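Local coordinates for protein de novo designed WSHC8 (Synthetic construct, PDB 6O35) that is a computationally designed helical hairpin whose eight copies assemble into a helical bundle, probably enclosing a central pore, at residues E28-L33 / L74-I79; R45-E48 / A52-E55. All blocks are in the same frame, centred on the assembly; numbering follows the deposited sequence.

From the N terminus the chain runs out along helix 3-50, turns, and comes back along helix 55-101. Interaction 1 joins the middle of the outgoing helix, at 28-33, to the middle of the returning one, at 74-79, closing a loop whose 40 intervening residues are mostly helical. Interaction 2 closes a much shorter loop, of three residues, wholly inside it: 45-48, near the end of the first helix, meets 52-55 in the turn. The contacts are nested, not crossed, and both use helix 3-50, yet their nearest atoms are about 15 Å apart. One joins the two helices at mid-length, the other shapes the bend, and both touch the same neighbouring subunit.

Interaction 1. Residues E28-L33 / L74-I79; sequences EFQELL and LTAWEI
The Phe29 ring meets the methyl of Ala76 obliquely: CB of Ala76 is 3.2 Å from CE2 and 3.6 Å from CD2 of Phe29, with CZ of Phe29 slightly further at 3.7 Å. The first of these separations is shorter than usual carbon-carbon contact and is doubtful in detail at 2.40 Å resolution. On one face of the ring, Leu33 of the same helix places its CB 4.1 Å above the plane, displaced toward the rim. At the edge, and in the ring plane, lies NE2 of Gln30, 3.3 Å from CD2 of Phe29. The torsion of Phe29 carries the ring across the gap, CG standing anti to the backbone N (chi1 170°). This is the mid-length packing of an antiparallel helical hairpin in which a large aromatic on helix 3-50 faces a small alanine on helix 55-101; the CA atoms of Phe29 and Ala76 are 7.9 Å apart. Gln30 borders the pair, its NE2 4.4 Å from CB of Ala76, and reaches a weak hydrogen bond to Gln73 OE1. Around the apolar centre, Phe29 also touches Ala72 of its own chain and Leu74 of a neighbouring subunit.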
ATOM      1  N   GLU A  28     -20.166  13.785  -3.418  1.00 56.86           N
ATOM      2  CA  GLU A  28     -19.581  14.466  -4.569  1.00 55.63           C
ATOM      3  C   GLU A  28     -18.891  13.483  -5.504  1.00 56.94           C
ATOM      4  O   GLU A  28     -19.032  13.574  -6.729  1.00 57.02           O
ATOM      5  CB  GLU A  28     -18.595  15.537  -4.099  1.00 61.82           C
ATOM      6  CG  GLU A  28     -19.254  16.780  -3.519  1.00 70.56           C
ATOM      7  CD  GLU A  28     -18.253  17.769  -2.947  1.00 76.48           C
ATOM      8  OE1 GLU A  28     -17.107  17.363  -2.659  1.00 75.77           O
ATOM      9  OE2 GLU A  28     -18.614  18.953  -2.786  1.00 78.06           O
ATOM     10  N   PHE A  29     -18.139  12.532  -4.947  1.00 59.95           N
ATOM     11  CA  PHE A  29     -17.476  11.542  -5.788  1.00 59.15           C
ATOM     12  C   PHE A  29     -18.497  10.717  -6.560  1.00 64.87           C
ATOM     13  O   PHE A  29     -18.343  10.485  -7.766  1.00 71.88           O
ATOM     14  CB  PHE A  29     -16.586  10.630  -4.946  1.00 56.42           C
ATOM     15  CG  PHE A  29     -16.062   9.446  -5.703  1.00 57.57           C
ATOM     16  CD1 PHE A  29     -14.902   9.542  -6.453  1.00 59.49           C
ATOM     17  CD2 PHE A  29     -16.741   8.237  -5.682  1.00 61.75           C
ATOM     18  CE1 PHE A  29     -14.425   8.455  -7.160  1.00 61.76           C
ATOM     19  CE2 PHE A  29     -16.269   7.150  -6.391  1.00 62.83           C
ATOM     20  CZ  PHE A  29     -15.108   7.256  -7.125  1.00 62.61           C
ATOM     21  N   GLN A  30     -19.547  10.251  -5.878  1.00 63.03           N
ATOM     22  CA  GLN A  30     -20.574   9.465  -6.553  1.00 58.62           C
ATOM     23  C   GLN A  30     -21.194  10.251  -7.701  1.00 54.62           C
ATOM     24  O   GLN A  30     -21.384   9.715  -8.800  1.00 57.54           O
ATOM     25  CB  GLN A  30     -21.646   9.032  -5.556  1.00 57.91           C
ATOM     26  CG  GLN A  30     -21.159   8.029  -4.522  1.00 56.52           C
ATOM     27  CD  GLN A  30     -20.596   6.768  -5.151  1.00 58.50           C
ATOM     28  OE1 GLN A  30     -21.281   6.077  -5.904  1.00 58.18           O
ATOM     29  NE2 GLN A  30     -19.338   6.469  -4.850  1.00 63.56           N
ATOM     30  N   GLU A  31     -21.511  11.527  -7.471  1.00 64.07           N
ATOM     31  CA  GLU A  31     -21.973  12.378  -8.561  1.00 60.74           C
ATOM     32  C   GLU A  31     -20.893  12.525  -9.627  1.00 58.63           C
ATOM     33  O   GLU A  31     -21.186  12.497 -10.828  1.00 56.53           O
ATOM     34  CB  GLU A  31     -22.383  13.746  -8.020  1.00 56.78           C
ATOM     35  CG  GLU A  31     -23.478  13.697  -6.967  1.00 51.08           C
ATOM     36  N   LEU A  32     -19.634  12.678  -9.204  1.00 48.57           N
ATOM     37  CA  LEU A  32     -18.535  12.793 -10.157  1.00 43.12           C
ATOM     38  C   LEU A  32     -18.403  11.523 -10.989  1.00 45.09           C
ATOM     39  O   LEU A  32     -18.353  11.575 -12.224  1.00 44.65           O
ATOM     40  CB  LEU A  32     -17.231  13.079  -9.413  1.00 39.71           C
ATOM     41  CG  LEU A  32     -16.019  13.441 -10.270  1.00 47.76           C
ATOM     42  CD1 LEU A  32     -16.068  14.907 -10.677  1.00 49.41           C
ATOM     43  CD2 LEU A  32     -14.727  13.127  -9.534  1.00 54.38           C
ATOM     44  N   LEU A  33     -18.338  10.366 -10.325  1.00 50.45           N
ATOM     45  CA  LEU A  33     -18.226   9.103 -11.043  1.00 45.43           C
ATOM     46  C   LEU A  33     -19.418   8.886 -11.966  1.00 48.15           C
ATOM     47  O   LEU A  33     -19.261   8.392 -13.088  1.00 56.64           O
ATOM     48  CB  LEU A  33     -18.102   7.949 -10.050  1.00 50.36           C
ATOM     49  CG  LEU A  33     -18.111   6.541 -10.642  1.00 47.97           C
ATOM     50  CD1 LEU A  33     -17.026   6.403 -11.698  1.00 45.08           C
ATOM     51  CD2 LEU A  33     -17.938   5.498  -9.549  1.00 44.80           C
ATOM     52  N   LEU A  74     -14.663   0.411  -5.460  1.00 38.58           N
ATOM     53  CA  LEU A  74     -13.868  -0.204  -4.402  1.00 38.77           C
ATOM     54  C   LEU A  74     -12.943   0.814  -3.751  1.00 44.11           C
ATOM     55  O   LEU A  74     -12.841   0.883  -2.519  1.00 50.32           O
ATOM     56  CB  LEU A  74     -13.061  -1.373  -4.968  1.00 39.32           C
ATOM     57  CG  LEU A  74     -13.833  -2.667  -5.215  1.00 41.80           C
ATOM     58  CD1 LEU A  74     -13.001  -3.637  -6.042  1.00 39.15           C
ATOM     59  CD2 LEU A  74     -14.249  -3.299  -3.893  1.00 32.42           C
ATOM     60  N   THR A  75     -12.251   1.613  -4.565  1.00 44.36           N
ATOM     61  CA  THR A  75     -11.331   2.607  -4.023  1.00 40.58           C
ATOM     62  C   THR A  75     -12.072   3.648  -3.191  1.00 40.87           C
ATOM     63  O   THR A  75     -11.615   4.025  -2.105  1.00 44.67           O
ATOM     64  CB  THR A  75     -10.559   3.275  -5.161  1.00 38.88           C
ATOM     65  OG1 THR A  75      -9.638   2.333  -5.726  1.00 42.00           O
ATOM     66  CG2 THR A  75      -9.799   4.485  -4.655  1.00 39.53           C
ATOM     67  N   ALA A  76     -13.215   4.130  -3.684  1.00 35.79           N
ATOM     68  CA  ALA A  76     -14.011   5.069  -2.903  1.00 38.85           C
ATOM     69  C   ALA A  76     -14.567   4.398  -1.652  1.00 32.20           C
ATOM     70  O   ALA A  76     -14.609   5.006  -0.577  1.00 34.75           O
ATOM     71  CB  ALA A  76     -15.141   5.636  -3.760  1.00 27.83           C
ATOM     72  N   TRP A  77     -15.003   3.143  -1.778  1.00 30.46           N
ATOM     73  CA  TRP A  77     -15.446   2.381  -0.618  1.00 26.89           C
ATOM     74  C   TRP A  77     -14.320   2.235   0.397  1.00 35.80           C
ATOM     75  O   TRP A  77     -14.545   2.346   1.609  1.00 27.26           O
ATOM     76  CB  TRP A  77     -15.953   1.015  -1.081  1.00 26.91           C
ATOM     77  CG  TRP A  77     -16.363   0.075   0.007  1.00 31.55           C
ATOM     78  CD1 TRP A  77     -16.626   0.382   1.314  1.00 26.70           C
ATOM     79  CD2 TRP A  77     -16.557  -1.337  -0.121  1.00 30.28           C
ATOM     80  NE1 TRP A  77     -16.969  -0.756   2.004  1.00 27.83           N
ATOM     81  CE2 TRP A  77     -16.935  -1.824   1.147  1.00 30.82           C
ATOM     82  CE3 TRP A  77     -16.450  -2.237  -1.184  1.00 30.57           C
ATOM     83  CZ2 TRP A  77     -17.205  -3.170   1.379  1.00 37.15           C
ATOM     84  CZ3 TRP A  77     -16.717  -3.574  -0.953  1.00 36.38           C
ATOM     85  CH2 TRP A  77     -17.090  -4.028   0.321  1.00 37.21           C
ATOM     86  N   GLU A  78     -13.098   1.996  -0.081  1.00 44.57           N
ATOM     87  CA  GLU A  78     -11.965   1.857   0.825  1.00 39.03           C
ATOM     88  C   GLU A  78     -11.707   3.148   1.587  1.00 39.70           C
ATOM     89  O   GLU A  78     -11.469   3.124   2.801  1.00 45.72           O
ATOM     90  CB  GLU A  78     -10.724   1.440   0.036  1.00 39.61           C
ATOM     91  CG  GLU A  78      -9.446   1.430   0.848  1.00 39.58           C
ATOM     92  N   ILE A  79     -11.761   4.288   0.900  1.00 38.10           N
ATOM     93  CA  ILE A  79     -11.467   5.564   1.541  1.00 36.18           C
ATOM     94  C   ILE A  79     -12.545   5.904   2.570  1.00 48.14           C
ATOM     95  O   ILE A  79     -12.252   6.148   3.744  1.00 48.07           O
ATOM     96  CB  ILE A  79     -11.327   6.679   0.491  1.00 40.01           C
ATOM     97  CG1 ILE A  79     -10.179   6.373  -0.470  1.00 43.73           C
ATOM     98  CG2 ILE A  79     -11.108   8.019   1.173  1.00 32.60           C
ATOM     99  CD1 ILE A  79     -10.271   7.118  -1.788  1.00 26.50           C
TER

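Interaction 2. Residues R45-E48 / A52-E55; sequences RELE and AASE
Leu47 reaches from the last turn of helix 3-50 to both alanines at the start of 52-55. Its CB stays 4.7 Å from CB of Ala53, and CG is further still from both methyls, so the branch tips carry the side-chain contact. CD2 of Leu47 rests against CB of Ala52 at 4.1 Å, while CD1 of Leu47 turns to CB of Ala53 at 4.4 Å. The fork is aimed by CG lying anti to the carbonyl carbon, chi1 -70°, and each methyl then takes one alanine. The backbone of the same residue is tied too: Ala52 N donates to Leu47 O over 3.2 Å, with an N-H...O angle of 148°, a moderately bent bond whose donor is tilted 26° from the carbonyl plane. After that bond the chain opens out, Ala53 adopting an extended backbone, and Ser54 takes the N-cap position of helix 55-101, its OG hydrogen-bonded to Glu57 N. Outside the hairpin, Leu47 packs on Ala59 of a neighbouring subunit, and Ala52 on Glu55 of that same subunit. A bond from residue i+5 back to the carbonyl of residue i, joined by an apolar contact between the same two residues, Leu47 and Ala52, is consistent with a Schellman-type helix C-cap, here leading into the short turn of a two-helix hairpin.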
ATOM      1  N   ARG A  45     -21.570   4.198 -26.879  1.00 74.37           N
ATOM      2  CA  ARG A  45     -22.783   4.064 -27.678  1.00 75.08           C
ATOM      3  C   ARG A  45     -22.597   4.681 -29.059  1.00 71.34           C
ATOM      4  O   ARG A  45     -23.093   4.149 -30.059  1.00 67.40           O
ATOM      5  CB  ARG A  45     -23.963   4.713 -26.957  1.00 75.27           C
ATOM      6  N   GLU A  46     -21.878   5.804 -29.135  1.00 83.60           N
ATOM      7  CA  GLU A  46     -21.608   6.423 -30.428  1.00 83.24           C
ATOM      8  C   GLU A  46     -20.768   5.507 -31.307  1.00 82.68           C
ATOM      9  O   GLU A  46     -20.978   5.437 -32.525  1.00 92.67           O
ATOM     10  CB  GLU A  46     -20.910   7.768 -30.230  1.00 83.95           C
ATOM     11  N   LEU A  47     -19.804   4.798 -30.712  1.00 60.89           N
ATOM     12  CA  LEU A  47     -18.999   3.859 -31.484  1.00 63.09           C
ATOM     13  C   LEU A  47     -19.857   2.713 -32.012  1.00 65.05           C
ATOM     14  O   LEU A  47     -19.851   2.422 -33.213  1.00 66.28           O
ATOM     15  CB  LEU A  47     -17.851   3.317 -30.633  1.00 60.95           C
ATOM     16  CG  LEU A  47     -16.719   4.277 -30.268  1.00 55.32           C
ATOM     17  CD1 LEU A  47     -15.552   3.499 -29.663  1.00 45.34           C
ATOM     18  CD2 LEU A  47     -16.256   5.085 -31.467  1.00 46.73           C
ATOM     19  N   GLU A  48     -20.601   2.050 -31.121  1.00 67.20           N
ATOM     20  CA  GLU A  48     -21.474   0.960 -31.547  1.00 74.86           C
ATOM     21  C   GLU A  48     -22.428   1.422 -32.641  1.00 75.74           C
ATOM     22  O   GLU A  48     -22.653   0.704 -33.623  1.00 69.07           O
ATOM     23  CB  GLU A  48     -22.249   0.421 -30.344  1.00 78.91           C
ATOM     24  CG  GLU A  48     -22.786  -0.991 -30.523  1.00 81.02           C
ATOM     25  CD  GLU A  48     -23.494  -1.510 -29.282  1.00 84.08           C
ATOM     26  OE1 GLU A  48     -23.415  -0.847 -28.226  1.00 84.26           O
ATOM     27  OE2 GLU A  48     -24.131  -2.583 -29.363  1.00 85.02           O
ATOM     28  N   ALA A  52     -17.745   2.122 -35.629  1.00108.37           N
ATOM     29  CA  ALA A  52     -16.379   2.582 -35.788  1.00 97.73           C
ATOM     30  C   ALA A  52     -15.379   1.760 -34.987  1.00 82.45           C
ATOM     31  O   ALA A  52     -14.205   2.136 -34.926  1.00 77.23           O
ATOM     32  CB  ALA A  52     -16.279   4.057 -35.386  1.00100.07           C
ATOM     33  N   ALA A  53     -15.807   0.660 -34.373  1.00 87.80           N
ATOM     34  CA  ALA A  53     -14.903  -0.253 -33.686  1.00 77.92           C
ATOM     35  C   ALA A  53     -15.363  -1.677 -33.956  1.00 74.45           C
ATOM     36  O   ALA A  53     -16.566  -1.940 -34.036  1.00 71.49           O
ATOM     37  CB  ALA A  53     -14.859   0.016 -32.178  1.00 69.82           C
ATOM     38  N   SER A  54     -14.407  -2.590 -34.106  1.00 74.58           N
ATOM     39  CA  SER A  54     -14.748  -3.979 -34.365  1.00 78.92           C
ATOM     40  C   SER A  54     -15.588  -4.542 -33.220  1.00 81.63           C
ATOM     41  O   SER A  54     -15.653  -3.978 -32.123  1.00 85.59           O
ATOM     42  CB  SER A  54     -13.484  -4.817 -34.548  1.00 77.80           C
ATOM     43  OG  SER A  54     -12.735  -4.880 -33.349  1.00 72.08           O
ATOM     44  N   GLU A  55     -16.238  -5.676 -33.491  1.00 79.51           N
ATOM     45  CA  GLU A  55     -17.056  -6.319 -32.468  1.00 73.42           C
ATOM     46  C   GLU A  55     -16.237  -6.620 -31.219  1.00 78.50           C
ATOM     47  O   GLU A  55     -16.742  -6.517 -30.095  1.00 82.72           O
ATOM     48  CB  GLU A  55     -17.675  -7.602 -33.023  1.00 70.25           C
TER